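Side-chain contacts in Pre-mRNA splicing factor PRP8 (Cyanidioschyzon merolae, PDB 6NQI), which is a spliceosome component that probably binds snRNAs and intronic pre-mRNA, the chain here being its RNase H-like domain: residues A58-K61 and C62-H65; A157-L160 and L161-A165. One frame throughout, in Å; residues are numbered along the deposited sequence.

Contact 1: residues A58-K61 and C62-H65; sequences AKWK and CAEH
The indole of W60 meets A63 one helical turn on, an i to i+3 contact: its CE3 stands 4.5 Å from A63 CB, with the methyl lying obliquely to the ring, at the outer limit of apolar contact. W60 CG sits beside its own backbone N (chi1 -80°), which, with chi2 at 107°, carries CE3 toward A63 CB, while P92 and L96 of helix 90-97 also touch the side chain. The other flat group, the imidazole of H65, points off toward the sheet, and of this side chain just CB lies near the preceding turn, 3.3 Å from K61 O. The backbone carries the regular i to i+4 hydrogen bonds of an alpha helix: C62 N to A58 O, A63 N to K59 O, E64 N to W60 O and H65 N to K61 O all measure 2.9 to 3.0 Å. The last is the least straight, with an N-H...O angle of 150°. On the exposed side the bent chains of K61 and E64 carry opposite charges, but K61 NZ stays 5.5 Å from E64 OE1, so any attraction is probably weak. The buried side is different: C62 is covalently linked through SG to a beta-mercaptoethanol, probably from the crystallisation liquor. Helix 54-71 thus has two covered flanks. C62 and H65 face the central sheet of the RNase H-like fold, C62 against V14 and D16 of strand 11-21 and I28 of strand 24-32, H65 against I28 and I30; W60, K59 and A63 pack on helix 90-97.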
ATOM      1  N   ALA A  58       7.527   7.814  13.196  1.00 62.58           N
ATOM      2  CA  ALA A  58       6.820   7.164  12.095  1.00 60.06           C
ATOM      3  C   ALA A  58       6.205   8.178  11.137  1.00 61.34           C
ATOM      4  O   ALA A  58       6.272   8.010   9.912  1.00 58.38           O
ATOM      5  CB  ALA A  58       5.749   6.234  12.656  1.00 59.11           C
ATOM      6  N   LYS A  59       5.550   9.211  11.677  1.00 47.25           N
ATOM      7  CA  LYS A  59       4.918  10.192  10.809  1.00 47.13           C
ATOM      8  C   LYS A  59       5.943  10.852   9.895  1.00 45.76           C
ATOM      9  O   LYS A  59       5.695  11.019   8.683  1.00 42.92           O
ATOM     10  CB  LYS A  59       4.161  11.224  11.646  1.00 50.32           C
ATOM     11  CG  LYS A  59       4.984  12.309  12.305  1.00 53.32           C
ATOM     12  CD  LYS A  59       4.102  13.056  13.286  1.00 53.27           C
ATOM     13  CE  LYS A  59       4.689  14.392  13.656  1.00 53.83           C
ATOM     14  NZ  LYS A  59       3.796  15.119  14.611  1.00 55.24           N
ATOM     15  N   TRP A  60       7.127  11.173  10.433  1.00 48.76           N
ATOM     16  CA  TRP A  60       8.119  11.867   9.628  1.00 47.18           C
ATOM     17  C   TRP A  60       8.805  10.930   8.644  1.00 43.32           C
ATOM     18  O   TRP A  60       9.079  11.330   7.505  1.00 42.19           O
ATOM     19  CB  TRP A  60       9.131  12.563  10.526  1.00 48.83           C
ATOM     20  CG  TRP A  60       8.595  13.849  11.059  1.00 51.60           C
ATOM     21  CD1 TRP A  60       8.179  14.109  12.335  1.00 54.00           C
ATOM     22  CD2 TRP A  60       8.341  15.032  10.309  1.00 51.42           C
ATOM     23  NE1 TRP A  60       7.719  15.401  12.434  1.00 54.29           N
ATOM     24  CE2 TRP A  60       7.803  15.987  11.199  1.00 52.53           C
ATOM     25  CE3 TRP A  60       8.524  15.383   8.967  1.00 49.60           C
ATOM     26  CZ2 TRP A  60       7.455  17.270  10.792  1.00 51.64           C
ATOM     27  CZ3 TRP A  60       8.188  16.650   8.568  1.00 48.82           C
ATOM     28  CH2 TRP A  60       7.654  17.585   9.476  1.00 51.03           C
ATOM     29  N   LYS A  61       9.094   9.684   9.049  1.00 61.48           N
ATOM     30  CA  LYS A  61       9.639   8.725   8.086  1.00 58.35           C
ATOM     31  C   LYS A  61       8.648   8.435   6.964  1.00 56.47           C
ATOM     32  O   LYS A  61       9.043   8.287   5.802  1.00 55.12           O
ATOM     33  CB  LYS A  61      10.079   7.418   8.760  1.00 57.15           C
ATOM     34  CG  LYS A  61      11.451   7.494   9.448  1.00 57.88           C
ATOM     35  CD  LYS A  61      12.228   6.181   9.317  1.00 55.81           C
ATOM     36  CE  LYS A  61      13.196   6.159   8.124  1.00 55.07           C
ATOM     37  NZ  LYS A  61      14.265   7.192   8.267  1.00 55.94           N
ATOM     38  N   CYS A  62       7.353   8.372   7.272  1.00 61.23           N
ATOM     39  CA  CYS A  62       6.390   8.167   6.203  1.00 58.88           C
ATOM     40  C   CYS A  62       6.361   9.359   5.245  1.00 59.44           C
ATOM     41  O   CYS A  62       6.340   9.182   4.016  1.00 57.80           O
ATOM     42  CB  CYS A  62       5.005   7.915   6.780  1.00 59.11           C
ATOM     43  SG  CYS A  62       3.822   7.578   5.440  1.00 54.62           S
ATOM     44  N   ALA A  63       6.350  10.581   5.793  1.00 41.83           N
ATOM     45  CA  ALA A  63       6.379  11.778   4.951  1.00 42.72           C
ATOM     46  C   ALA A  63       7.617  11.796   4.059  1.00 43.16           C
ATOM     47  O   ALA A  63       7.541  12.097   2.858  1.00 43.39           O
ATOM     48  CB  ALA A  63       6.327  13.024   5.832  1.00 45.90           C
ATOM     49  N   GLU A  64       8.783  11.491   4.641  1.00 58.11           N
ATOM     50  CA  GLU A  64      10.013  11.488   3.863  1.00 58.77           C
ATOM     51  C   GLU A  64       9.986  10.394   2.790  1.00 56.97           C
ATOM     52  O   GLU A  64      10.465  10.603   1.664  1.00 58.46           O
ATOM     53  CB  GLU A  64      11.201  11.342   4.815  1.00 58.97           C
ATOM     54  CG  GLU A  64      12.521  11.754   4.207  1.00 59.81           C
ATOM     55  CD  GLU A  64      13.167  10.679   3.355  1.00 58.87           C
ATOM     56  OE1 GLU A  64      12.796   9.476   3.497  1.00 56.97           O
ATOM     57  OE2 GLU A  64      14.075  11.042   2.557  1.00 60.18           O
ATOM     58  N   HIS A  65       9.380   9.244   3.100  1.00 47.43           N
ATOM     59  CA  HIS A  65       9.287   8.166   2.116  1.00 45.63           C
ATOM     60  C   HIS A  65       8.415   8.566   0.933  1.00 46.15           C
ATOM     61  O   HIS A  65       8.810   8.377  -0.226  1.00 47.61           O
ATOM     62  CB  HIS A  65       8.757   6.885   2.783  1.00 42.58           C
ATOM     63  CG  HIS A  65       8.404   5.791   1.815  1.00 40.57           C
ATOM     64  ND1 HIS A  65       7.131   5.255   1.726  1.00 38.28           N
ATOM     65  CD2 HIS A  65       9.144   5.162   0.868  1.00 40.97           C
ATOM     66  CE1 HIS A  65       7.111   4.326   0.785  1.00 37.43           C
ATOM     67  NE2 HIS A  65       8.316   4.258   0.240  1.00 39.14           N
TER

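Contact 2: residues A157-L160 and L161-A165; sequences ARFL and LLLHA
F159 and L163 form the close-packed part of this helical turn, an i to i+4 pair in which L163 CD1 approaches CE2 of the F159 ring obliquely at 3.8 Å. With L163 CG anti to its carbonyl carbon (chi1 -75°), the isobutyl group leans back along the helix, and both of its methyls come near CE2. L160 touches the same leucine from another side, CD1 to CD1 at 4.2 Å. Were L163 an alanine, both methyls would be gone, which is likely to open a gap beside the F159 ring and deprive L160 CD1 of the methyl it touches. The looser, partly exposed side is carried by L160, L161 and H164. There L160 O accepts the H164 amide at 3.0 Å and also lies in the plane of the imidazole, 3.3 Å from H164 CD2 at the ring edge. L161 sends its branch towards E208. R158, by contrast, is buried: it reaches to helix 201-210, pairing through NE with E208 and through NH2 with E201, its guanidinium in cation-pi contact with W146. Helix 152-168 is held between helix 201-210 and strand 24-32 of the RNase H-like sheet, where W31 meets the F159 ring with planes at about 30°.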
ATOM      1  N   ALA A 157     -12.005  -2.639  -7.355  1.00 49.85           N
ATOM      2  CA  ALA A 157     -12.961  -3.165  -6.389  1.00 52.29           C
ATOM      3  C   ALA A 157     -12.548  -4.546  -5.890  1.00 54.57           C
ATOM      4  O   ALA A 157     -12.755  -4.880  -4.719  1.00 56.57           O
ATOM      5  CB  ALA A 157     -14.357  -3.198  -7.014  1.00 52.74           C
ATOM      6  N   ARG A 158     -11.981  -5.368  -6.774  1.00 61.38           N
ATOM      7  CA  ARG A 158     -11.537  -6.701  -6.392  1.00 63.93           C
ATOM      8  C   ARG A 158     -10.420  -6.617  -5.370  1.00 63.95           C
ATOM      9  O   ARG A 158     -10.429  -7.316  -4.349  1.00 66.32           O
ATOM     10  CB  ARG A 158     -11.056  -7.451  -7.627  1.00 64.61           C
ATOM     11  CG  ARG A 158     -10.764  -8.892  -7.367  1.00 67.77           C
ATOM     12  CD  ARG A 158     -10.353  -9.576  -8.651  1.00 69.39           C
ATOM     13  NE  ARG A 158     -11.424  -9.637  -9.636  1.00 68.74           N
ATOM     14  CZ  ARG A 158     -11.266 -10.134 -10.856  1.00 69.29           C
ATOM     15  NH1 ARG A 158     -10.088 -10.603 -11.232  1.00 70.12           N
ATOM     16  NH2 ARG A 158     -12.288 -10.158 -11.700  1.00 68.96           N
ATOM     17  N   PHE A 159      -9.436  -5.767  -5.654  1.00 61.02           N
ATOM     18  CA  PHE A 159      -8.355  -5.516  -4.711  1.00 60.24           C
ATOM     19  C   PHE A 159      -8.916  -5.064  -3.369  1.00 61.96           C
ATOM     20  O   PHE A 159      -8.502  -5.560  -2.319  1.00 64.28           O
ATOM     21  CB  PHE A 159      -7.423  -4.473  -5.324  1.00 56.26           C
ATOM     22  CG  PHE A 159      -6.188  -4.200  -4.550  1.00 54.46           C
ATOM     23  CD1 PHE A 159      -5.041  -4.946  -4.782  1.00 54.58           C
ATOM     24  CD2 PHE A 159      -6.137  -3.166  -3.636  1.00 52.82           C
ATOM     25  CE1 PHE A 159      -3.883  -4.687  -4.100  1.00 52.77           C
ATOM     26  CE2 PHE A 159      -4.969  -2.903  -2.943  1.00 50.75           C
ATOM     27  CZ  PHE A 159      -3.848  -3.666  -3.179  1.00 50.60           C
ATOM     28  N   LEU A 160      -9.895  -4.158  -3.383  1.00 62.96           N
ATOM     29  CA  LEU A 160     -10.444  -3.654  -2.124  1.00 64.78           C
ATOM     30  C   LEU A 160     -11.161  -4.762  -1.348  1.00 67.62           C
ATOM     31  O   LEU A 160     -11.022  -4.864  -0.116  1.00 67.69           O
ATOM     32  CB  LEU A 160     -11.380  -2.478  -2.415  1.00 63.16           C
ATOM     33  CG  LEU A 160     -11.752  -1.491  -1.297  1.00 62.42           C
ATOM     34  CD1 LEU A 160     -10.535  -0.938  -0.575  1.00 59.25           C
ATOM     35  CD2 LEU A 160     -12.547  -0.345  -1.868  1.00 60.91           C
ATOM     36  N   LEU A 161     -11.927  -5.601  -2.054  1.00 81.75           N
ATOM     37  CA  LEU A 161     -12.610  -6.727  -1.416  1.00 83.76           C
ATOM     38  C   LEU A 161     -11.609  -7.690  -0.798  1.00 85.06           C
ATOM     39  O   LEU A 161     -11.832  -8.216   0.300  1.00 85.36           O
ATOM     40  CB  LEU A 161     -13.487  -7.461  -2.433  1.00 83.91           C
ATOM     41  CG  LEU A 161     -14.212  -8.710  -1.922  1.00 85.50           C
ATOM     42  CD1 LEU A 161     -15.115  -8.376  -0.741  1.00 85.37           C
ATOM     43  CD2 LEU A 161     -15.004  -9.374  -3.032  1.00 85.35           C
ATOM     44  N   LEU A 162     -10.491  -7.915  -1.491  1.00 60.50           N
ATOM     45  CA  LEU A 162      -9.422  -8.755  -0.961  1.00 61.21           C
ATOM     46  C   LEU A 162      -8.844  -8.149   0.304  1.00 60.09           C
ATOM     47  O   LEU A 162      -8.588  -8.867   1.278  1.00 60.05           O
ATOM     48  CB  LEU A 162      -8.326  -8.937  -2.005  1.00 59.96           C
ATOM     49  CG  LEU A 162      -8.677  -9.980  -3.063  1.00 60.94           C
ATOM     50  CD1 LEU A 162      -7.694  -9.931  -4.210  1.00 59.11           C
ATOM     51  CD2 LEU A 162      -8.747 -11.374  -2.490  1.00 63.65           C
ATOM     52  N   LEU A 163      -8.629  -6.827   0.302  1.00 59.51           N
ATOM     53  CA  LEU A 163      -8.073  -6.150   1.473  1.00 55.86           C
ATOM     54  C   LEU A 163      -8.962  -6.378   2.692  1.00 54.39           C
ATOM     55  O   LEU A 163      -8.484  -6.769   3.773  1.00 51.64           O
ATOM     56  CB  LEU A 163      -7.945  -4.653   1.198  1.00 52.43           C
ATOM     57  CG  LEU A 163      -6.836  -4.110   0.294  1.00 50.46           C
ATOM     58  CD1 LEU A 163      -6.799  -2.586   0.349  1.00 43.94           C
ATOM     59  CD2 LEU A 163      -5.496  -4.659   0.632  1.00 48.40           C
ATOM     60  N   HIS A 164     -10.278  -6.202   2.518  1.00 75.17           N
ATOM     61  CA  HIS A 164     -11.173  -6.361   3.664  1.00 73.83           C
ATOM     62  C   HIS A 164     -11.291  -7.816   4.102  1.00 75.39           C
ATOM     63  O   HIS A 164     -11.420  -8.100   5.302  1.00 73.64           O
ATOM     64  CB  HIS A 164     -12.541  -5.779   3.357  1.00 74.80           C
ATOM     65  CG  HIS A 164     -12.583  -4.292   3.461  1.00 71.89           C
ATOM     66  ND1 HIS A 164     -12.983  -3.643   4.609  1.00 76.46           N
ATOM     67  CD2 HIS A 164     -12.256  -3.326   2.575  1.00 64.54           C
ATOM     68  CE1 HIS A 164     -12.920  -2.338   4.419  1.00 72.01           C
ATOM     69  NE2 HIS A 164     -12.479  -2.120   3.193  1.00 64.72           N
ATOM     70  N   ALA A 165     -11.262  -8.754   3.151  1.00 60.26           N
ATOM     71  CA  ALA A 165     -11.301 -10.164   3.526  1.00 61.35           C
ATOM     72  C   ALA A 165     -10.049 -10.560   4.304  1.00 59.70           C
ATOM     73  O   ALA A 165     -10.127 -11.307   5.291  1.00 61.63           O
ATOM     74  CB  ALA A 165     -11.469 -11.029   2.276  1.00 64.19           C
TER

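In the fold
Contacts 1 and 2 are each a turn within a single helix, on opposite sides of the chain's centre, about 26 Å apart between centres and about 14 Å between nearest atoms. Both are partly buried, and both helices reach strand 24-32 of the RNase H-like sheet, although they share no direct touch. Their chemistry differs. Residues 58-65 bring little side-chain contact within the turn and spend their buried side chains on the sheet and helix 90-97, with K61 and E64 on the exposed side. Residues 157-165 hold a leucine-rich apolar group of their own, and the charged arginine there is buried and satisfied by acidic partners on helix 201-210.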